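Local coordinates for protein S-adenosylmethionine-dependent methyltransferase (Clostridium acetobutylicum, PDB 1Y8C) that probably transfers a methyl group from S-adenosylmethionine to a substrate not yet identified, at residues Y20-I28 and N50-K58; F102-N113 and L132-N143. All coordinates share one frame; numbering follows the deposited sequence.

Contact 1: residues Y20-I28 and N50-K58; sequences YKKWSDFII and NLTENLCPK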
loop_
_atom_site.group_PDB
_atom_site.type_symbol
_atom_site.label_atom_id
_atom_site.label_comp_id
_atom_site.label_asym_id
_atom_site.label_seq_id
_atom_site.Cartn_x
_atom_site.Cartn_y
_atom_site.Cartn_z
ATOM N N TYR A 20 10.289 -5.478 -1.089
ATOM C CA TYR A 20 9.432 -5.947 -2.166
ATOM C C TYR A 20 9.375 -7.464 -2.269
ATOM O O TYR A 20 8.327 -8.063 -2.016
ATOM C CB TYR A 20 9.893 -5.339 -3.488
ATOM C CG TYR A 20 9.903 -3.824 -3.467
ATOM C CD1 TYR A 20 10.898 -3.109 -4.135
ATOM C CD2 TYR A 20 8.936 -3.106 -2.763
ATOM C CE1 TYR A 20 10.940 -1.721 -4.098
ATOM C CE2 TYR A 20 8.963 -1.715 -2.717
ATOM C CZ TYR A 20 9.968 -1.029 -3.386
ATOM O OH TYR A 20 10.020 0.347 -3.346
ATOM N N LYS A 21 10.497 -8.091 -2.628
ATOM C CA LYS A 21 10.536 -9.546 -2.764
ATOM C C LYS A 21 9.956 -10.233 -1.533
ATOM O O LYS A 21 9.128 -11.143 -1.663
ATOM C CB LYS A 21 11.974 -10.030 -3.008
ATOM C CG LYS A 21 12.538 -9.628 -4.380
ATOM C CD LYS A 21 14.082 -9.591 -4.407
ATOM C CE LYS A 21 14.640 -8.953 -5.704
ATOM N NZ LYS A 21 14.218 -9.643 -6.982
ATOM N N LYS A 22 10.364 -9.798 -0.342
ATOM C CA LYS A 22 9.845 -10.423 0.862
ATOM C C LYS A 22 8.315 -10.392 0.870
ATOM O O LYS A 22 7.665 -11.427 1.028
ATOM C CB LYS A 22 10.368 -9.730 2.113
ATOM C CG LYS A 22 9.697 -10.252 3.371
ATOM C CD LYS A 22 10.026 -9.419 4.584
ATOM C CE LYS A 22 9.261 -9.932 5.796
ATOM N NZ LYS A 22 9.468 -9.089 7.004
ATOM N N TRP A 23 7.745 -9.206 0.687
ATOM C CA TRP A 23 6.297 -9.064 0.688
ATOM C C TRP A 23 5.657 -9.868 -0.440
ATOM O O TRP A 23 4.717 -10.639 -0.207
ATOM C CB TRP A 23 5.893 -7.588 0.577
ATOM C CG TRP A 23 6.237 -6.754 1.781
ATOM C CD1 TRP A 23 7.085 -7.089 2.800
ATOM C CD2 TRP A 23 5.789 -5.419 2.058
ATOM N NE1 TRP A 23 7.195 -6.045 3.691
ATOM C CE2 TRP A 23 6.409 -5.005 3.259
ATOM C CE3 TRP A 23 4.922 -4.526 1.404
ATOM C CZ2 TRP A 23 6.195 -3.743 3.824
ATOM C CZ3 TRP A 23 4.706 -3.268 1.962
ATOM C CH2 TRP A 23 5.343 -2.889 3.163
ATOM N N SER A 24 6.155 -9.705 -1.660
ATOM C CA SER A 24 5.571 -10.451 -2.764
ATOM C C SER A 24 5.622 -11.955 -2.490
ATOM O O SER A 24 4.625 -12.646 -2.675
ATOM C CB SER A 24 6.254 -10.096 -4.099
ATOM O OG SER A 24 7.660 -10.115 -4.004
ATOM N N ASP A 25 6.760 -12.463 -2.023
ATOM C CA ASP A 25 6.865 -13.897 -1.733
ATOM C C ASP A 25 5.863 -14.286 -0.661
ATOM O O ASP A 25 5.185 -15.310 -0.780
ATOM C CB ASP A 25 8.272 -14.264 -1.262
ATOM C CG ASP A 25 9.318 -14.059 -2.347
ATOM O OD1 ASP A 25 8.937 -13.632 -3.473
ATOM O OD2 ASP A 25 10.515 -14.322 -2.079
ATOM N N PHE A 26 5.774 -13.479 0.393
ATOM C CA PHE A 26 4.828 -13.772 1.456
ATOM C C PHE A 26 3.425 -13.856 0.866
ATOM O O PHE A 26 2.647 -14.741 1.226
ATOM C CB PHE A 26 4.832 -12.684 2.529
ATOM C CG PHE A 26 3.785 -12.896 3.598
ATOM C CD1 PHE A 26 3.975 -13.839 4.604
ATOM C CD2 PHE A 26 2.613 -12.152 3.600
ATOM C CE1 PHE A 26 3.012 -14.048 5.595
ATOM C CE2 PHE A 26 1.634 -12.349 4.586
ATOM C CZ PHE A 26 1.841 -13.296 5.588
ATOM N N ILE A 27 3.103 -12.935 -0.039
ATOM C CA ILE A 27 1.779 -12.918 -0.633
ATOM C C ILE A 27 1.532 -14.145 -1.487
ATOM O O ILE A 27 0.473 -14.763 -1.400
ATOM C CB ILE A 27 1.557 -11.667 -1.488
ATOM C CG1 ILE A 27 1.711 -10.412 -0.626
ATOM C CG2 ILE A 27 0.158 -11.696 -2.082
ATOM C CD1 ILE A 27 1.857 -9.138 -1.425
ATOM N N ILE A 28 2.503 -14.497 -2.320
ATOM C CA ILE A 28 2.352 -15.669 -3.165
ATOM C C ILE A 28 2.131 -16.892 -2.273
ATOM O O ILE A 28 1.247 -17.713 -2.522
ATOM C CB ILE A 28 3.609 -15.917 -4.020
ATOM C CG1 ILE A 28 3.856 -14.740 -4.947
ATOM C CG2 ILE A 28 3.422 -17.187 -4.842
ATOM C CD1 ILE A 28 2.733 -14.539 -5.944
ATOM N N ASN A 50 6.324 -1.107 -7.860
ATOM C CA ASN A 50 7.401 -1.856 -7.222
ATOM C C ASN A 50 6.954 -3.188 -6.659
ATOM O O ASN A 50 7.758 -4.084 -6.441
ATOM C CB ASN A 50 8.051 -1.012 -6.125
ATOM C CG ASN A 50 8.949 0.055 -6.695
ATOM O OD1 ASN A 50 9.608 -0.170 -7.708
ATOM N ND2 ASN A 50 8.997 1.215 -6.049
ATOM N N LEU A 51 5.660 -3.324 -6.443
ATOM C CA LEU A 51 5.131 -4.555 -5.899
ATOM C C LEU A 51 4.434 -5.310 -7.030
ATOM O O LEU A 51 4.419 -6.538 -7.066
ATOM C CB LEU A 51 4.154 -4.200 -4.787
ATOM C CG LEU A 51 3.955 -5.131 -3.603
ATOM C CD1 LEU A 51 3.601 -4.294 -2.391
ATOM C CD2 LEU A 51 2.876 -6.139 -3.895
ATOM N N THR A 52 3.881 -4.557 -7.972
ATOM C CA THR A 52 3.170 -5.134 -9.103
ATOM C C THR A 52 4.090 -5.961 -9.997
ATOM O O THR A 52 3.711 -7.045 -10.455
ATOM C CB THR A 52 2.523 -4.033 -9.959
ATOM O OG1 THR A 52 2.053 -2.983 -9.104
ATOM C CG2 THR A 52 1.353 -4.594 -10.745
ATOM N N GLU A 53 5.292 -5.450 -10.251
ATOM C CA GLU A 53 6.247 -6.149 -11.107
ATOM C C GLU A 53 6.657 -7.505 -10.532
ATOM O O GLU A 53 7.151 -8.357 -11.255
ATOM C CB GLU A 53 7.494 -5.295 -11.337
ATOM C CG GLU A 53 8.291 -5.042 -10.080
ATOM C CD GLU A 53 9.561 -4.255 -10.320
ATOM O OE1 GLU A 53 10.120 -3.737 -9.326
ATOM O OE2 GLU A 53 10.012 -4.155 -11.483
ATOM N N ASN A 54 6.454 -7.712 -9.239
ATOM C CA ASN A 54 6.807 -8.985 -8.632
ATOM C C ASN A 54 5.683 -10.014 -8.734
ATOM O O ASN A 54 5.941 -11.195 -8.953
ATOM C CB ASN A 54 7.172 -8.786 -7.157
ATOM C CG ASN A 54 8.536 -8.155 -6.976
ATOM O OD1 ASN A 54 9.040 -7.483 -7.874
ATOM N ND2 ASN A 54 9.138 -8.359 -5.807
ATOM N N LEU A 55 4.440 -9.562 -8.581
ATOM C CA LEU A 55 3.268 -10.439 -8.605
ATOM C C LEU A 55 2.625 -10.580 -9.980
ATOM O O LEU A 55 2.054 -11.620 -10.303
ATOM C CB LEU A 55 2.225 -9.915 -7.615
ATOM C CG LEU A 55 2.649 -9.818 -6.156
ATOM C CD1 LEU A 55 1.736 -8.874 -5.414
ATOM C CD2 LEU A 55 2.627 -11.200 -5.534
ATOM N N CYS A 56 2.713 -9.527 -10.779
ATOM C CA CYS A 56 2.138 -9.531 -12.116
ATOM C C CYS A 56 2.541 -10.748 -12.971
ATOM O O CYS A 56 1.692 -11.354 -13.630
ATOM C CB CYS A 56 2.518 -8.240 -12.840
ATOM S SG CYS A 56 2.166 -8.290 -14.590
ATOM N N PRO A 57 3.839 -11.115 -12.981
ATOM C CA PRO A 57 4.282 -12.270 -13.778
ATOM C C PRO A 57 3.738 -13.623 -13.326
ATOM O O PRO A 57 3.838 -14.617 -14.049
ATOM C CB PRO A 57 5.801 -12.200 -13.675
ATOM C CG PRO A 57 6.018 -11.546 -12.357
ATOM C CD PRO A 57 4.998 -10.440 -12.372
ATOM N N LYS A 58 3.161 -13.673 -12.134
ATOM C CA LYS A 58 2.616 -14.926 -11.638
ATOM C C LYS A 58 1.166 -15.138 -12.077
ATOM O O LYS A 58 0.616 -16.217 -11.890
ATOM C CB LYS A 58 2.726 -14.960 -10.118
ATOM C CG LYS A 58 4.162 -14.916 -9.612
ATOM C CD LYS A 58 4.959 -16.099 -10.139
ATOM C CE LYS A 58 6.279 -16.283 -9.396
ATOM N NZ LYS A 58 7.193 -15.117 -9.560
#
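Tyr-20 lays one face of its ring against Asn-50, whose CB sits 3.6 Å from the ring centroid, a CH-pi contact 21° off the ring normal. CB covers the face, offset toward the rim, and the amide continues toward CZ and OH at 25° to the ring plane, without a hydrogen bond between ND2 and OH. The ring's OH is hydrogen-bonded instead to Asp-11 of helix 3-15, which lets a tyrosine keep its polar end in a partly buried place. One turn on, Asn-54 reaches across with ND2, and an N-H in its amide plane meets Ser-24 OG at 2.9 Å, almost straight at 170°. The small serine lets the two backbones come close.

Both segments pack on one side of the central sheet of a Rossmann-like methyltransferase, the second being the short helix 52-55 that follows strand 40-44. Beneath this hydrogen bond Leu-55 divides its methyls: CD1 lies 4.0 Å from Ile-27 CD1, while CD2 comes within 3.4 Å of Ile-28 CD1. Leu-51 does likewise, CD2 meeting Ile-27 CD1 at 4.0 Å and CD1 approaching the edge of the Trp-23 ring at CE3. Branched aliphatic residues suit this sheet-facing side.

Contact 2: residues F102-N113 and L132-N143; sequences FDLITCCLDSTN and LKEGGVFIFDIN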
loop_
_atom_site.group_PDB
_atom_site.type_symbol
_atom_site.label_atom_id
_atom_site.label_comp_id
_atom_site.label_asym_id
_atom_site.label_seq_id
_atom_site.Cartn_x
_atom_site.Cartn_y
_atom_site.Cartn_z
ATOM N N PHE A 102 -11.442 -10.510 -9.489
ATOM C CA PHE A 102 -10.110 -11.039 -9.339
ATOM C C PHE A 102 -9.940 -12.139 -8.309
ATOM O O PHE A 102 -10.797 -12.368 -7.447
ATOM C CB PHE A 102 -9.144 -9.910 -9.009
ATOM C CG PHE A 102 -9.211 -8.753 -9.956
ATOM C CD1 PHE A 102 -10.165 -7.753 -9.790
ATOM C CD2 PHE A 102 -8.313 -8.659 -11.014
ATOM C CE1 PHE A 102 -10.212 -6.670 -10.662
ATOM C CE2 PHE A 102 -8.353 -7.583 -11.892
ATOM C CZ PHE A 102 -9.310 -6.582 -11.719
ATOM N N ASP A 103 -8.797 -12.811 -8.410
ATOM C CA ASP A 103 -8.447 -13.900 -7.511
ATOM C C ASP A 103 -7.663 -13.327 -6.353
ATOM O O ASP A 103 -7.803 -13.764 -5.213
ATOM C CB ASP A 103 -7.590 -14.920 -8.249
ATOM C CG ASP A 103 -8.344 -15.594 -9.368
ATOM O OD1 ASP A 103 -9.286 -16.348 -9.046
ATOM O OD2 ASP A 103 -8.011 -15.364 -10.555
ATOM N N LEU A 104 -6.834 -12.341 -6.669
ATOM C CA LEU A 104 -6.011 -11.683 -5.682
ATOM C C LEU A 104 -6.068 -10.168 -5.833
ATOM O O LEU A 104 -5.875 -9.637 -6.930
ATOM C CB LEU A 104 -4.555 -12.138 -5.813
ATOM C CG LEU A 104 -3.548 -11.275 -5.026
ATOM C CD1 LEU A 104 -3.879 -11.380 -3.557
ATOM C CD2 LEU A 104 -2.110 -11.726 -5.288
ATOM N N ILE A 105 -6.335 -9.480 -4.732
ATOM C CA ILE A 105 -6.363 -8.025 -4.737
ATOM C C ILE A 105 -5.377 -7.575 -3.666
ATOM O O ILE A 105 -5.407 -8.080 -2.536
ATOM C CB ILE A 105 -7.779 -7.465 -4.399
ATOM C CG1 ILE A 105 -8.775 -7.858 -5.499
ATOM C CG2 ILE A 105 -7.730 -5.956 -4.264
ATOM C CD1 ILE A 105 -10.214 -7.463 -5.210
ATOM N N THR A 106 -4.478 -6.664 -4.028
ATOM C CA THR A 106 -3.511 -6.150 -3.057
ATOM C C THR A 106 -3.557 -4.643 -2.921
ATOM O O THR A 106 -3.842 -3.910 -3.864
ATOM C CB THR A 106 -2.028 -6.481 -3.396
ATOM O OG1 THR A 106 -1.682 -5.919 -4.668
ATOM C CG2 THR A 106 -1.785 -7.963 -3.385
ATOM N N CYS A 107 -3.259 -4.190 -1.719
ATOM C CA CYS A 107 -3.210 -2.770 -1.440
ATOM C C CYS A 107 -2.233 -2.659 -0.291
ATOM O O CYS A 107 -2.589 -2.849 0.876
ATOM C CB CYS A 107 -4.582 -2.251 -1.046
ATOM S SG CYS A 107 -4.581 -0.489 -0.821
ATOM N N CYS A 108 -0.991 -2.358 -0.645
ATOM C CA CYS A 108 0.089 -2.277 0.328
ATOM C C CYS A 108 0.630 -0.870 0.608
ATOM O O CYS A 108 0.023 0.135 0.217
ATOM C CB CYS A 108 1.221 -3.191 -0.153
ATOM S SG CYS A 108 0.616 -4.853 -0.652
ATOM N N LEU A 109 1.766 -0.812 1.307
ATOM C CA LEU A 109 2.432 0.444 1.641
ATOM C C LEU A 109 1.524 1.434 2.344
ATOM O O LEU A 109 1.479 2.610 1.986
ATOM C CB LEU A 109 2.991 1.085 0.373
ATOM C CG LEU A 109 4.046 0.254 -0.364
ATOM C CD1 LEU A 109 4.409 0.918 -1.679
ATOM C CD2 LEU A 109 5.282 0.111 0.533
ATOM N N ASP A 110 0.814 0.951 3.353
ATOM C CA ASP A 110 -0.108 1.762 4.142
ATOM C C ASP A 110 -1.039 2.689 3.361
ATOM O O ASP A 110 -1.455 3.729 3.879
ATOM C CB ASP A 110 0.645 2.564 5.241
ATOM C CG ASP A 110 1.960 3.185 4.754
ATOM O OD1 ASP A 110 2.954 2.451 4.606
ATOM O OD2 ASP A 110 2.009 4.410 4.530
ATOM N N SER A 111 -1.402 2.313 2.136
ATOM C CA SER A 111 -2.305 3.166 1.355
ATOM C C SER A 111 -3.661 3.321 2.024
ATOM O O SER A 111 -4.260 4.387 1.989
ATOM C CB SER A 111 -2.475 2.618 -0.059
ATOM O OG SER A 111 -1.306 2.884 -0.822
ATOM N N THR A 112 -4.134 2.251 2.640
ATOM C CA THR A 112 -5.401 2.270 3.345
ATOM C C THR A 112 -5.450 3.399 4.387
ATOM O O THR A 112 -6.512 3.963 4.635
ATOM C CB THR A 112 -5.648 0.902 4.036
ATOM O OG1 THR A 112 -5.766 -0.115 3.032
ATOM C CG2 THR A 112 -6.914 0.921 4.894
ATOM N N ASN A 113 -4.323 3.752 4.998
ATOM C CA ASN A 113 -4.370 4.825 5.991
ATOM C C ASN A 113 -4.674 6.197 5.399
ATOM O O ASN A 113 -5.046 7.101 6.127
ATOM C CB ASN A 113 -3.061 4.923 6.785
ATOM C CG ASN A 113 -2.767 3.681 7.589
ATOM O OD1 ASN A 113 -2.203 2.720 7.071
ATOM N ND2 ASN A 113 -3.158 3.684 8.861
ATOM N N LEU A 132 -14.003 -9.094 -5.933
ATOM C CA LEU A 132 -13.368 -10.359 -5.569
ATOM C C LEU A 132 -14.097 -11.584 -6.102
ATOM O O LEU A 132 -15.312 -11.706 -5.953
ATOM C CB LEU A 132 -13.288 -10.483 -4.050
ATOM C CG LEU A 132 -12.092 -9.873 -3.335
ATOM C CD1 LEU A 132 -12.275 -10.084 -1.838
ATOM C CD2 LEU A 132 -10.797 -10.529 -3.833
ATOM N N LYS A 133 -13.359 -12.498 -6.719
ATOM C CA LYS A 133 -13.999 -13.708 -7.198
ATOM C C LYS A 133 -14.362 -14.492 -5.965
ATOM O O LYS A 133 -13.780 -14.281 -4.904
ATOM C CB LYS A 133 -13.058 -14.542 -8.071
ATOM C CG LYS A 133 -12.792 -13.927 -9.414
ATOM C CD LYS A 133 -11.698 -14.650 -10.149
ATOM C CE LYS A 133 -11.572 -14.112 -11.562
ATOM N NZ LYS A 133 -10.608 -14.906 -12.359
ATOM N N GLU A 134 -15.344 -15.373 -6.088
ATOM C CA GLU A 134 -15.726 -16.199 -4.960
ATOM C C GLU A 134 -14.485 -17.056 -4.746
ATOM O O GLU A 134 -13.948 -17.634 -5.700
ATOM C CB GLU A 134 -16.910 -17.077 -5.328
ATOM C CG GLU A 134 -17.577 -17.725 -4.149
ATOM C CD GLU A 134 -18.431 -16.757 -3.351
ATOM O OE1 GLU A 134 -19.297 -16.088 -3.958
ATOM O OE2 GLU A 134 -18.253 -16.669 -2.117
ATOM N N GLY A 135 -14.011 -17.109 -3.506
ATOM C CA GLY A 135 -12.823 -17.882 -3.212
ATOM C C GLY A 135 -11.560 -17.068 -3.410
ATOM O O GLY A 135 -10.453 -17.579 -3.263
ATOM N N GLY A 136 -11.721 -15.793 -3.750
ATOM C CA GLY A 136 -10.561 -14.942 -3.957
ATOM C C GLY A 136 -10.029 -14.363 -2.649
ATOM O O GLY A 136 -10.732 -14.355 -1.634
ATOM N N VAL A 137 -8.792 -13.864 -2.674
ATOM C CA VAL A 137 -8.171 -13.300 -1.483
ATOM C C VAL A 137 -7.824 -11.825 -1.638
ATOM O O VAL A 137 -7.459 -11.377 -2.724
ATOM C CB VAL A 137 -6.885 -14.087 -1.112
ATOM C CG1 VAL A 137 -6.220 -13.470 0.106
ATOM C CG2 VAL A 137 -7.231 -15.535 -0.825
ATOM N N PHE A 138 -7.964 -11.075 -0.543
ATOM C CA PHE A 138 -7.649 -9.646 -0.522
ATOM C C PHE A 138 -6.610 -9.384 0.568
ATOM O O PHE A 138 -6.857 -9.636 1.751
ATOM C CB PHE A 138 -8.915 -8.813 -0.259
ATOM C CG PHE A 138 -8.638 -7.345 0.009
ATOM C CD1 PHE A 138 -7.624 -6.669 -0.683
ATOM C CD2 PHE A 138 -9.414 -6.631 0.931
ATOM C CE1 PHE A 138 -7.372 -5.306 -0.463
ATOM C CE2 PHE A 138 -9.179 -5.270 1.165
ATOM C CZ PHE A 138 -8.151 -4.600 0.458
ATOM N N ILE A 139 -5.452 -8.875 0.158
ATOM C CA ILE A 139 -4.351 -8.593 1.074
ATOM C C ILE A 139 -3.984 -7.105 1.106
ATOM O O ILE A 139 -3.735 -6.494 0.066
ATOM C CB ILE A 139 -3.105 -9.436 0.678
ATOM C CG1 ILE A 139 -3.460 -10.921 0.742
ATOM C CG2 ILE A 139 -1.947 -9.138 1.594
ATOM C CD1 ILE A 139 -2.333 -11.858 0.357
ATOM N N PHE A 140 -3.956 -6.524 2.301
ATOM C CA PHE A 140 -3.611 -5.114 2.453
ATOM C C PHE A 140 -2.956 -4.881 3.807
ATOM O O PHE A 140 -3.139 -5.670 4.732
ATOM C CB PHE A 140 -4.865 -4.245 2.343
ATOM C CG PHE A 140 -5.786 -4.343 3.535
ATOM C CD1 PHE A 140 -5.744 -3.391 4.546
ATOM C CD2 PHE A 140 -6.713 -5.377 3.637
ATOM C CE1 PHE A 140 -6.615 -3.466 5.637
ATOM C CE2 PHE A 140 -7.593 -5.457 4.735
ATOM C CZ PHE A 140 -7.543 -4.502 5.732
ATOM N N ASP A 141 -2.187 -3.803 3.930
ATOM C CA ASP A 141 -1.556 -3.512 5.206
ATOM C C ASP A 141 -1.842 -2.100 5.635
ATOM O O ASP A 141 -2.255 -1.265 4.835
ATOM C CB ASP A 141 -0.043 -3.710 5.131
ATOM C CG ASP A 141 0.640 -2.675 4.263
ATOM O OD1 ASP A 141 0.707 -1.491 4.665
ATOM O OD2 ASP A 141 1.112 -3.051 3.172
ATOM N N ILE A 142 -1.616 -1.838 6.914
ATOM C CA ILE A 142 -1.822 -0.510 7.453
ATOM C C ILE A 142 -0.752 -0.233 8.488
ATOM O O ILE A 142 -0.114 -1.153 9.007
ATOM C CB ILE A 142 -3.183 -0.380 8.152
ATOM C CG1 ILE A 142 -3.196 -1.227 9.431
ATOM C CG2 ILE A 142 -4.296 -0.795 7.195
ATOM C CD1 ILE A 142 -4.425 -1.019 10.298
ATOM N N ASN A 143 -0.531 1.046 8.763
ATOM C CA ASN A 143 0.421 1.406 9.788
ATOM C C ASN A 143 -0.437 1.256 11.022
ATOM O O ASN A 143 -1.618 1.623 11.018
ATOM C CB ASN A 143 0.909 2.842 9.627
ATOM C CG ASN A 143 2.100 2.948 8.682
ATOM O OD1 ASN A 143 3.012 2.124 8.721
ATOM N ND2 ASN A 143 2.102 3.970 7.837
HETATM O O HOH W 1 -2.813 -0.468 2.466
#
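Ile-105 and Phe-138 are paired on neighbouring parallel strands, 104-107 and 136-143, whose axes run 4.7 Å apart. The backbone ladder passes from Val-137 N on Asp-103 O to Asp-141 N on Cys-107 O; midway, Ile-139 N meets Ile-105 O at 2.8 Å. Ile-105 and Phe-138 lie on the face covered by helix 118-129, Leu-104 and Ile-139 on the other. The helix links the two strands in a beta-alpha-beta crossover, the repeating unit of the Rossmann-like fold. The Phe-138 ring has Ile-105 O at its edge, 3.2 Å from CD1, and Phe-140 CD2 over one face.

At the N-terminal end Lys-133 runs alongside Phe-102 and Asp-103, just ahead of strand 104-107. Its CB and CG both lie beside Phe-102 O, CD passes Asp-103 OD1, CE lies near Asp-103 OD2 and Phe-102 CA, and NZ meets Asp-103 OD2 at 3.2 Å from above the carboxylate plane. NZ forms a salt bridge to Asp-40 as well, and Asp-103 OD2 also accepts the backbone N of Asp-40. A long, flexible lysine suits this partly exposed end of the strand pair.

At the C-terminal end Asp-141 bends its carboxylate back to the turn at Cys-108 to Ser-111, its CG lodged between backbone N and carbonyl carbon (chi1 69°). OD1 accepts Asp-110 N at 2.8 Å on its syn side, and OD2 takes a weak bond from Leu-109 N as well as bonding to the hydroxyl of Tyr-226. Asn-113 OD1 likewise accepts Asn-143 N, at 2.9 Å. A water donates to Cys-107 O and Asp-141 O and accepts from Thr-112 N, bridging where the first chain leaves its strand and turns. Asp-110 OD1 and Asp-141 OD1 are 4.5 Å apart, but both form salt bridges with Arg-237, and Asp-110 OD1 also with Arg-15, which probably offsets their repulsion.

Contact 2 lies in the buried centre of the sheet, whereas contact 1 is a partly buried layer of helices packed on it, with lysines at its margin. They share no element, yet they touch: Ile-27 CG2 meets Ile-139 CD1 at 3.5 Å, and Leu-51 CD1 meets Cys-108 CB at 3.4 Å. The aliphatic side of contact 1 thus covers part of one sheet face in contact 2. Their chemistry follows their place. Segments 20-28 and 50-58 meet mainly through side chains, with one hydrogen bond between them; segments 102-113 and 132-143 are joined mainly by backbone bonds, with carboxylate and amide groups taking over beyond the end of strand 104-107.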